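Peptide-binding protein (Photobacterium damsela subsp. piscicida, PDB 6SQX) cleaves the peptidoglycan of potentially competing bacteria as a secreted NlpC/P60 D,L-endopeptidase, probably by cysteine-peptidase chemistry. Local coordinates at residues H36-K41 with I378-L383; Q150-P155 with K196-I201; Y345-A350 with T391-I396. All coordinates share one frame; numbering follows the deposited sequence. Where two conformers were deposited one is given.

In the fold
Contacts 1 and 3 belong to the same NlpC/P60 sheet, in which strands 382-387 and 395-405 are neighbours. They meet where Leu383 CD1 packs on Gln346 CB, 3.8 Å away, though their centres are about 21 Å apart. Contact 1 is the more peripheral and only partly buried: an N-terminal loop leans on a turn through an isoleucine and a phenylalanine. Contact 3 is buried, with a helix seated on the sheet and a glutamine amide among the aliphatic groups. Contact 2, also buried, belongs to the SH3 part, with its centre about 39 Å from that of contact 1, and relies on a proline lying over a tryptophan face.

Contact 1 of 3, residues H36-K41 with I378-L383. With EDO (1,2-ethanediol), chain G; EDO (1,2-ethanediol), chain O.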
loop_
_atom_site.group_PDB
_atom_site.type_symbol
_atom_site.label_atom_id
_atom_site.label_comp_id
_atom_site.label_asym_id
_atom_site.label_seq_id
_atom_site.Cartn_x
_atom_site.Cartn_y
_atom_site.Cartn_z
ATOM N N HIS A 36 17.175 -16.274 5.539
ATOM C CA HIS A 36 18.362 -16.609 4.748
ATOM C C HIS A 36 19.285 -15.406 4.584
ATOM O O HIS A 36 20.479 -15.566 4.272
ATOM C CB HIS A 36 17.909 -17.129 3.379
ATOM C CG HIS A 36 18.990 -17.747 2.558
ATOM N ND1 HIS A 36 19.469 -19.018 2.793
ATOM C CD2 HIS A 36 19.653 -17.289 1.470
ATOM C CE1 HIS A 36 20.396 -19.308 1.892
ATOM N NE2 HIS A 36 20.527 -18.276 1.079
ATOM N N TYR A 37 18.758 -14.208 4.827
ATOM C CA TYR A 37 19.473 -12.958 4.615
ATOM C C TYR A 37 19.748 -12.249 5.928
ATOM O O TYR A 37 20.044 -11.047 5.927
ATOM C CB TYR A 37 18.688 -12.057 3.653
ATOM C CG TYR A 37 18.222 -12.861 2.453
ATOM C CD1 TYR A 37 19.123 -13.207 1.448
ATOM C CD2 TYR A 37 16.918 -13.365 2.372
ATOM C CE1 TYR A 37 18.740 -13.998 0.370
ATOM C CE2 TYR A 37 16.520 -14.180 1.285
ATOM C CZ TYR A 37 17.448 -14.481 0.291
ATOM O OH TYR A 37 17.102 -15.253 -0.787
ATOM N N ILE A 38 19.677 -12.956 7.052
ATOM C CA ILE A 38 19.949 -12.371 8.365
ATOM C C ILE A 38 21.060 -13.175 9.018
ATOM O O ILE A 38 20.951 -14.405 9.145
ATOM C CB ILE A 38 18.697 -12.332 9.250
ATOM C CG1 ILE A 38 17.635 -11.432 8.588
ATOM C CG2 ILE A 38 19.066 -11.854 10.667
ATOM C CD1 ILE A 38 16.271 -11.530 9.193
ATOM N N SER A 39 22.134 -12.493 9.424
ATOM C CA SER A 39 23.241 -13.199 10.050
ATOM C C SER A 39 22.816 -13.720 11.414
ATOM O O SER A 39 21.897 -13.192 12.047
ATOM C CB SER A 39 24.447 -12.276 10.206
ATOM O OG SER A 39 24.104 -11.166 10.999
ATOM N N HIS A 40 23.487 -14.778 11.868
ATOM C CA HIS A 40 23.082 -15.385 13.131
ATOM C C HIS A 40 23.244 -14.406 14.287
ATOM O O HIS A 40 22.366 -14.306 15.151
ATOM C CB HIS A 40 23.815 -16.701 13.393
ATOM C CG HIS A 40 23.114 -17.566 14.397
ATOM N ND1 HIS A 40 23.579 -17.746 15.683
ATOM C CD2 HIS A 40 21.956 -18.265 14.314
ATOM C CE1 HIS A 40 22.746 -18.532 16.344
ATOM N NE2 HIS A 40 21.751 -18.859 15.538
ATOM N N LYS A 41 24.318 -13.618 14.273
ATOM C CA LYS A 41 24.544 -12.668 15.356
ATOM C C LYS A 41 23.510 -11.550 15.378
ATOM O O LYS A 41 23.314 -10.936 16.429
ATOM C CB LYS A 41 25.955 -12.090 15.275
ATOM C CG LYS A 41 26.194 -11.164 14.095
ATOM C CD LYS A 41 27.604 -10.587 14.142
ATOM C CE LYS A 41 27.815 -9.548 13.047
ATOM N NZ LYS A 41 26.922 -8.363 13.216
ATOM N N ILE A 378 21.043 0.901 4.547
ATOM C CA ILE A 378 20.747 0.065 5.707
ATOM C C ILE A 378 19.766 -1.025 5.300
ATOM O O ILE A 378 18.607 -0.718 4.977
ATOM C CB ILE A 378 20.152 0.888 6.857
ATOM C CG1 ILE A 378 21.111 2.013 7.259
ATOM C CG2 ILE A 378 19.802 -0.029 8.025
ATOM C CD1 ILE A 378 20.699 2.764 8.532
ATOM N N PRO A 379 20.172 -2.294 5.305
ATOM C CA PRO A 379 19.222 -3.377 5.004
ATOM C C PRO A 379 18.020 -3.304 5.925
ATOM O O PRO A 379 18.148 -3.045 7.128
ATOM C CB PRO A 379 20.041 -4.655 5.257
ATOM C CG PRO A 379 21.481 -4.223 4.979
ATOM C CD PRO A 379 21.548 -2.791 5.504
ATOM N N PHE A 380 16.846 -3.501 5.332
ATOM C CA PHE A 380 15.545 -3.480 5.990
ATOM C C PHE A 380 15.062 -2.076 6.313
ATOM O O PHE A 380 13.932 -1.939 6.828
ATOM C CB PHE A 380 15.455 -4.371 7.245
ATOM C CG PHE A 380 15.717 -5.835 6.959
ATOM C CD1 PHE A 380 14.679 -6.704 6.596
ATOM C CD2 PHE A 380 16.995 -6.350 7.047
ATOM C CE1 PHE A 380 14.927 -8.048 6.319
ATOM C CE2 PHE A 380 17.248 -7.692 6.776
ATOM C CZ PHE A 380 16.211 -8.544 6.422
ATOM N N MET A 381 15.847 -1.025 5.999
ATOM C CA MET A 381 15.478 0.342 6.338
ATOM C C MET A 381 15.721 1.304 5.184
ATOM O O MET A 381 15.797 2.517 5.420
ATOM C CB MET A 381 16.225 0.800 7.613
ATOM C CG MET A 381 15.666 0.170 8.868
ATOM S SD MET A 381 13.986 0.761 9.252
ATOM C CE MET A 381 13.386 -0.636 10.182
ATOM N N THR A 382 15.882 0.812 3.961
ATOM C CA THR A 382 16.121 1.665 2.801
ATOM C C THR A 382 15.181 1.247 1.700
ATOM O O THR A 382 15.082 0.057 1.409
ATOM C CB THR A 382 17.554 1.468 2.298
ATOM O OG1 THR A 382 18.470 1.663 3.385
ATOM C CG2 THR A 382 17.877 2.465 1.174
ATOM N N LEU A 383 14.501 2.194 1.077
ATOM C CA LEU A 383 13.651 1.919 -0.063
ATOM C C LEU A 383 14.456 2.155 -1.333
ATOM O O LEU A 383 15.152 3.168 -1.455
ATOM C CB LEU A 383 12.450 2.870 -0.058
ATOM C CG LEU A 383 11.629 2.966 1.230
ATOM C CD1 LEU A 383 10.418 3.866 1.067
ATOM C CD2 LEU A 383 11.172 1.549 1.665
HETATM C C1 EDO G . 21.265 -7.318 8.224
HETATM O O1 EDO G . 22.109 -7.456 7.083
HETATM C C2 EDO G . 20.868 -8.688 8.756
HETATM O O2 EDO G . 22.014 -9.438 9.206
HETATM C C1 EDO O . 20.786 -16.949 -2.502
HETATM O O1 EDO O . 21.655 -16.626 -1.424
HETATM C C2 EDO O . 19.441 -17.381 -1.962
HETATM O O2 EDO O . 18.959 -18.336 -2.855
#
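Ile38 sets its CG1 against the far end of the Phe380 ring, 3.9 Å from CZ, with CD1 close behind. The phenylalanine sits at the third position of a type II beta turn, Ile378 to Met381, that leads into strand 382-387 of the NlpC/P60 sheet. Pro379 fills the second position, and Phe380 accepts the positive phi (76°) that the next place in such a turn demands. With CG anti to its own carbonyl carbon (chi1 -60°), the ring reaches out to the N-terminal loop. The two side chains cross at about a right angle, and Tyr37 O lies near the ring plane at the CE2 edge. Ile305 and Met400 also pack on Phe380, while Ile38 touches Tyr298 and Ala302 of helix 298-308, so the loop rests on helix and turn together. A 1,2-ethanediol, probably from the crystallisation liquor, sits between Pro379 and Ser39. Ser39 N points almost straight at its O2, 3.1 Å away at 171°. The turn itself is secured at Ile378 O, which Met381 N (3.0 Å) and Thr382 OG1 (2.9 Å) approach from opposite faces of the carbonyl plane.

Contact 2 of 3, residues Q150-P155 with K196-I201; sequences QVRSLP and KKWTLI
This is a buried proline-on-tryptophan contact in the SH3 part of the chain, joining the loop after strand 149-152 to the first residue of strand 198-203. Pro155 lies over one face of the Trp198 indole. Its CB makes a CH-pi contact, 3.8 Å from the centroid of the five-membered ring and 26° off the ring normal. The backbone of the proline follows: Pro155 C stands 3.6 Å above the indole plane, over its centre. A water bridges the two at the indole N-H side, donating to Pro155 O at 3.1 Å and taking only a weak bond from Trp198 NE1 at 3.2 Å. At the six-membered end Arg152 joins in, its CG 3.8 Å from Trp198 CZ3. Bends at chi2 and chi3 (-69° and -72°) then carry the guanidinium away from the indole to Asp174, with which NH2 forms a salt bridge, and to Gln177, whose OE1 takes a bond from NH1. Thr156 O accepts from NE. Behind the proline stand Ile122 and Met126 of helix 118-126, and Trp209 of strand 206-211 packs on it too. Short antiparallel strands with a tryptophan at the start of one of them fit the small barrel of the SH3 fold, and Trp198 recalls the groove tryptophan of eukaryotic SH3 domains.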
loop_
_atom_site.group_PDB
_atom_site.type_symbol
_atom_site.label_atom_id
_atom_site.label_comp_id
_atom_site.label_asym_id
_atom_site.label_seq_id
_atom_site.Cartn_x
_atom_site.Cartn_y
_atom_site.Cartn_z
ATOM N N GLN A 150 -12.171 -1.606 -0.321
ATOM C CA GLN A 150 -11.437 -1.207 -1.519
ATOM C C GLN A 150 -11.812 0.224 -1.872
ATOM O O GLN A 150 -12.965 0.494 -2.234
ATOM C CB GLN A 150 -11.750 -2.153 -2.683
ATOM C CG GLN A 150 -11.179 -3.565 -2.375
ATOM C CD GLN A 150 -11.274 -4.494 -3.503
ATOM O OE1 GLN A 150 -10.509 -4.414 -4.455
ATOM N NE2 GLN A 150 -12.255 -5.393 -3.437
ATOM N N VAL A 151 -10.847 1.142 -1.726
ATOM C CA VAL A 151 -11.099 2.556 -1.989
ATOM C C VAL A 151 -11.040 2.754 -3.491
ATOM O O VAL A 151 -10.093 2.296 -4.172
ATOM C CB VAL A 151 -10.057 3.433 -1.279
ATOM C CG1 VAL A 151 -10.359 4.949 -1.583
ATOM C CG2 VAL A 151 -10.083 3.162 0.229
ATOM N N ARG A 152 -12.042 3.454 -4.008
ATOM C CA ARG A 152 -12.264 3.616 -5.440
ATOM C C ARG A 152 -12.177 5.101 -5.821
ATOM O O ARG A 152 -12.618 5.973 -5.061
ATOM C CB ARG A 152 -13.701 3.118 -5.806
ATOM C CG ARG A 152 -14.062 1.687 -5.264
ATOM C CD ARG A 152 -13.253 0.574 -5.965
ATOM N NE ARG A 152 -13.739 0.398 -7.335
ATOM C CZ ARG A 152 -13.106 -0.273 -8.289
ATOM N NH1 ARG A 152 -11.918 -0.820 -8.002
ATOM N NH2 ARG A 152 -13.653 -0.385 -9.505
ATOM N N SER A 153 -11.660 5.392 -7.016
ATOM C CA SER A 153 -11.546 6.802 -7.382
ATOM C C SER A 153 -12.885 7.423 -7.747
ATOM O O SER A 153 -13.003 8.656 -7.727
ATOM C CB SER A 153 -10.562 6.959 -8.522
ATOM O OG SER A 153 -11.056 6.406 -9.723
ATOM N N LEU A 154 -13.873 6.626 -8.137
ATOM C CA LEU A 154 -15.243 7.012 -8.437
ATOM C C LEU A 154 -16.140 6.031 -7.702
ATOM O O LEU A 154 -15.723 4.897 -7.445
ATOM C CB LEU A 154 -15.522 6.857 -9.939
ATOM C CG LEU A 154 -14.761 7.813 -10.858
ATOM C CD1 LEU A 154 -15.016 7.427 -12.312
ATOM C CD2 LEU A 154 -15.200 9.269 -10.582
ATOM N N PRO A 155 -17.364 6.420 -7.373
ATOM C CA PRO A 155 -18.239 5.509 -6.585
ATOM C C PRO A 155 -18.865 4.433 -7.457
ATOM O O PRO A 155 -20.041 4.496 -7.851
ATOM C CB PRO A 155 -19.288 6.461 -6.005
ATOM C CG PRO A 155 -19.355 7.603 -7.015
ATOM C CD PRO A 155 -17.909 7.789 -7.451
ATOM N N LYS A 196 -26.863 7.097 -1.685
ATOM C CA LYS A 196 -26.391 6.818 -0.337
ATOM C C LYS A 196 -25.543 5.566 -0.241
ATOM O O LYS A 196 -25.072 5.232 0.869
ATOM C CB LYS A 196 -27.514 6.774 0.712
ATOM C CG LYS A 196 -28.330 8.065 0.731
ATOM C CD LYS A 196 -29.326 8.113 1.894
ATOM C CE LYS A 196 -30.260 9.315 1.751
ATOM N NZ LYS A 196 -29.482 10.594 1.702
ATOM N N LYS A 197 -25.283 4.878 -1.357
ATOM C CA LYS A 197 -24.549 3.623 -1.269
ATOM C C LYS A 197 -23.047 3.807 -1.124
ATOM O O LYS A 197 -22.368 2.847 -0.759
ATOM C CB LYS A 197 -24.855 2.755 -2.488
ATOM C CG LYS A 197 -26.322 2.339 -2.591
ATOM C CD LYS A 197 -26.563 1.511 -3.850
ATOM C CE LYS A 197 -27.968 0.923 -3.902
ATOM N NZ LYS A 197 -28.104 -0.013 -5.061
ATOM N N TRP A 198 -22.514 4.986 -1.448
ATOM C CA TRP A 198 -21.079 5.241 -1.424
ATOM C C TRP A 198 -20.780 6.496 -0.619
ATOM O O TRP A 198 -21.547 7.462 -0.639
ATOM C CB TRP A 198 -20.555 5.460 -2.840
ATOM C CG TRP A 198 -20.668 4.259 -3.709
ATOM C CD1 TRP A 198 -21.744 3.910 -4.487
ATOM C CD2 TRP A 198 -19.658 3.257 -3.939
ATOM N NE1 TRP A 198 -21.471 2.741 -5.174
ATOM C CE2 TRP A 198 -20.206 2.316 -4.848
ATOM C CE3 TRP A 198 -18.362 3.050 -3.441
ATOM C CZ2 TRP A 198 -19.488 1.206 -5.289
ATOM C CZ3 TRP A 198 -17.645 1.939 -3.883
ATOM C CH2 TRP A 198 -18.220 1.022 -4.767
ATOM N N THR A 199 -19.630 6.498 0.064
ATOM C CA THR A 199 -19.172 7.653 0.823
ATOM C C THR A 199 -17.741 7.966 0.430
ATOM O O THR A 199 -16.912 7.059 0.331
ATOM C CB THR A 199 -19.296 7.399 2.335
ATOM O OG1 THR A 199 -20.681 7.222 2.648
ATOM C CG2 THR A 199 -18.786 8.601 3.138
ATOM N N LEU A 200 -17.463 9.246 0.168
ATOM C CA LEU A 200 -16.121 9.722 -0.114
ATOM C C LEU A 200 -15.441 9.970 1.223
ATOM O O LEU A 200 -16.004 10.656 2.085
ATOM C CB LEU A 200 -16.226 11.054 -0.871
ATOM C CG LEU A 200 -14.875 11.720 -1.242
ATOM C CD1 LEU A 200 -13.902 10.831 -2.086
ATOM C CD2 LEU A 200 -15.103 13.089 -1.903
ATOM N N ILE A 201 -14.274 9.347 1.438
ATOM C CA ILE A 201 -13.558 9.395 2.710
ATOM C C ILE A 201 -12.090 9.715 2.468
ATOM O O ILE A 201 -11.590 9.644 1.342
ATOM C CB ILE A 201 -13.665 8.044 3.462
ATOM C CG1 ILE A 201 -12.905 6.899 2.713
ATOM C CG2 ILE A 201 -15.138 7.680 3.631
ATOM C CD1 ILE A 201 -12.700 5.655 3.526
HETATM O O HOH W 1 -22.269 2.436 -8.247
#

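Contact 3 of 3, residues Y345-A350 with T391-I396. With EDO (1,2-ethanediol), chain L; EDO (1,2-ethanediol), chain F.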
loop_
_atom_site.group_PDB
_atom_site.type_symbol
_atom_site.label_atom_id
_atom_site.label_comp_id
_atom_site.label_asym_id
_atom_site.label_seq_id
_atom_site.Cartn_x
_atom_site.Cartn_y
_atom_site.Cartn_z
ATOM N N TYR A 345 5.624 9.143 -3.382
ATOM C CA TYR A 345 5.609 9.820 -2.094
ATOM C C TYR A 345 6.464 9.098 -1.066
ATOM O O TYR A 345 7.072 9.740 -0.199
ATOM C CB TYR A 345 4.171 10.045 -1.624
ATOM C CG TYR A 345 3.465 11.061 -2.492
ATOM C CD1 TYR A 345 3.629 12.423 -2.254
ATOM C CD2 TYR A 345 2.665 10.668 -3.566
ATOM C CE1 TYR A 345 3.002 13.358 -3.067
ATOM C CE2 TYR A 345 2.028 11.590 -4.378
ATOM C CZ TYR A 345 2.206 12.936 -4.127
ATOM O OH TYR A 345 1.599 13.863 -4.919
ATOM N N GLN A 346 6.539 7.755 -1.145
ATOM C CA GLN A 346 7.466 7.034 -0.270
ATOM C C GLN A 346 8.899 7.448 -0.560
ATOM O O GLN A 346 9.659 7.810 0.359
ATOM C CB GLN A 346 7.295 5.510 -0.441
ATOM C CG GLN A 346 5.933 5.024 0.064
ATOM C CD GLN A 346 5.737 3.540 -0.113
ATOM O OE1 GLN A 346 6.480 2.890 -0.842
ATOM N NE2 GLN A 346 4.702 3.014 0.516
ATOM N N ALA A 347 9.271 7.429 -1.850
ATOM C CA ALA A 347 10.652 7.717 -2.225
ATOM C C ALA A 347 11.061 9.127 -1.826
ATOM O O ALA A 347 12.199 9.348 -1.415
ATOM C CB ALA A 347 10.838 7.550 -3.726
ATOM N N ASN A 348 10.143 10.089 -1.936
ATOM C CA ASN A 348 10.477 11.486 -1.707
ATOM C C ASN A 348 10.196 11.976 -0.292
ATOM O O ASN A 348 10.826 12.949 0.144
ATOM C CB ASN A 348 9.770 12.345 -2.751
ATOM C CG ASN A 348 10.447 12.251 -4.092
ATOM O OD1 ASN A 348 11.384 13.010 -4.369
ATOM N ND2 ASN A 348 9.984 11.340 -4.945
ATOM N N TYR A 349 9.274 11.351 0.442
ATOM C CA TYR A 349 8.840 11.910 1.719
ATOM C C TYR A 349 9.017 10.984 2.907
ATOM O O TYR A 349 8.767 11.411 4.041
ATOM C CB TYR A 349 7.376 12.393 1.660
ATOM C CG TYR A 349 7.212 13.499 0.627
ATOM C CD1 TYR A 349 7.585 14.818 0.914
ATOM C CD2 TYR A 349 6.693 13.229 -0.637
ATOM C CE1 TYR A 349 7.470 15.793 -0.047
ATOM C CE2 TYR A 349 6.606 14.203 -1.599
ATOM C CZ TYR A 349 6.968 15.495 -1.285
ATOM O OH TYR A 349 6.856 16.479 -2.245
ATOM N N ALA A 350 9.420 9.734 2.690
ATOM C CA ALA A 350 9.752 8.907 3.837
ATOM C C ALA A 350 11.171 9.146 4.341
ATOM O O ALA A 350 11.540 8.634 5.408
ATOM C CB ALA A 350 9.546 7.419 3.501
ATOM N N THR A 391 12.590 11.840 -12.174
ATOM C CA THR A 391 11.784 12.065 -10.980
ATOM C C THR A 391 10.603 11.112 -10.823
ATOM O O THR A 391 10.017 11.064 -9.736
ATOM C CB THR A 391 11.277 13.511 -10.928
ATOM O OG1 THR A 391 10.465 13.762 -12.079
ATOM C CG2 THR A 391 12.461 14.480 -10.914
ATOM N N SER A 392 10.224 10.360 -11.847
ATOM C CA SER A 392 9.052 9.513 -11.660
ATOM C C SER A 392 9.432 8.139 -11.125
ATOM O O SER A 392 10.574 7.682 -11.231
ATOM C CB SER A 392 8.262 9.376 -12.957
ATOM O OG SER A 392 8.999 8.637 -13.902
ATOM N N THR A 393 8.461 7.496 -10.498
ATOM C CA THR A 393 8.681 6.147 -10.021
ATOM C C THR A 393 7.555 5.241 -10.492
ATOM O O THR A 393 6.383 5.619 -10.497
ATOM C CB THR A 393 8.781 6.094 -8.467
ATOM O OG1 THR A 393 7.605 6.668 -7.896
ATOM C CG2 THR A 393 10.043 6.845 -7.957
ATOM N N SER A 394 7.932 4.030 -10.890
ATOM C CA SER A 394 6.967 3.007 -11.252
ATOM C C SER A 394 7.213 1.680 -10.553
ATOM O O SER A 394 6.468 0.731 -10.795
ATOM C CB SER A 394 6.950 2.813 -12.766
ATOM O OG SER A 394 8.252 2.601 -13.225
ATOM N N HIS A 395 8.200 1.599 -9.676
ATOM C CA HIS A 395 8.389 0.417 -8.845
ATOM C C HIS A 395 9.153 0.822 -7.596
ATOM O O HIS A 395 9.907 1.806 -7.608
ATOM C CB HIS A 395 9.148 -0.711 -9.566
ATOM C CG HIS A 395 9.136 -1.992 -8.795
ATOM N ND1 HIS A 395 7.965 -2.562 -8.329
ATOM C CD2 HIS A 395 10.151 -2.767 -8.346
ATOM C CE1 HIS A 395 8.264 -3.666 -7.657
ATOM N NE2 HIS A 395 9.577 -3.808 -7.645
ATOM N N ILE A 396 8.941 0.080 -6.501
ATOM C CA ILE A 396 9.686 0.342 -5.279
ATOM C C ILE A 396 9.816 -0.982 -4.530
ATOM O O ILE A 396 8.942 -1.856 -4.634
ATOM C CB ILE A 396 9.005 1.478 -4.455
ATOM C CG1 ILE A 396 9.899 1.961 -3.311
ATOM C CG2 ILE A 396 7.614 1.022 -3.926
ATOM C CD1 ILE A 396 9.391 3.331 -2.757
HETATM C C1 EDO L . 10.503 0.046 -13.386
HETATM O O1 EDO L . 9.110 0.127 -13.704
HETATM C C2 EDO L . 11.326 0.438 -14.608
HETATM O O2 EDO L . 11.008 1.781 -14.993
HETATM C C1 EDO F . 10.313 6.992 9.425
HETATM O O1 EDO F . 9.356 7.632 10.276
HETATM C C2 EDO F . 9.744 6.820 8.030
HETATM O O2 EDO F . 9.716 8.077 7.331
HETATM O O HOH W 2 11.405 11.042 -7.546
#
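Gln346 NE2 is gripped by two carbonyls, Pro340 O and Ser325 O, the latter next to Cys324, which is oxidised to the sulfonic acid in this crystal. The two bonds fix which way the amide faces and hold its other atom, OE1, on the apolar side toward Ile396. There OE1 lies 3.5 Å from Ile396 CD1 and 3.8 Å from Ile396 CG2, buried among methyl groups with no polar partner in the model. Ile396 reaches the helix because CG1 is anti to the backbone N (chi1 -169°) and the chain stays extended, so CD1 also meets Gln346 CB at 3.8 Å and approaches the main chain at Ala347 N. At the next helix residue, Ala347 CB faces Thr393 CG2 more loosely, at 4.4 Å, while the hydroxyl of that threonine is engaged with Ser343 OG. Polar contact between the segments runs through a water, which accepts from Asn348 ND2 (3.0 Å) and donates to Thr391 O (2.6 Å). The start of strand 395-405 is irregular: Ser394 and His395 form a classic beta bulge, the strand regaining its regular course just where Ile396 turns toward the helix. Helix 343-349 thus lies against the papain-like sheet: Gln346 and Ala347 touch Leu383 and Ser385 of strand 382-387, respectively, Ala347 packs on Ile353 of strand 353-355, and Ala347 O accepts a bond from Thr471 of strand 467-472.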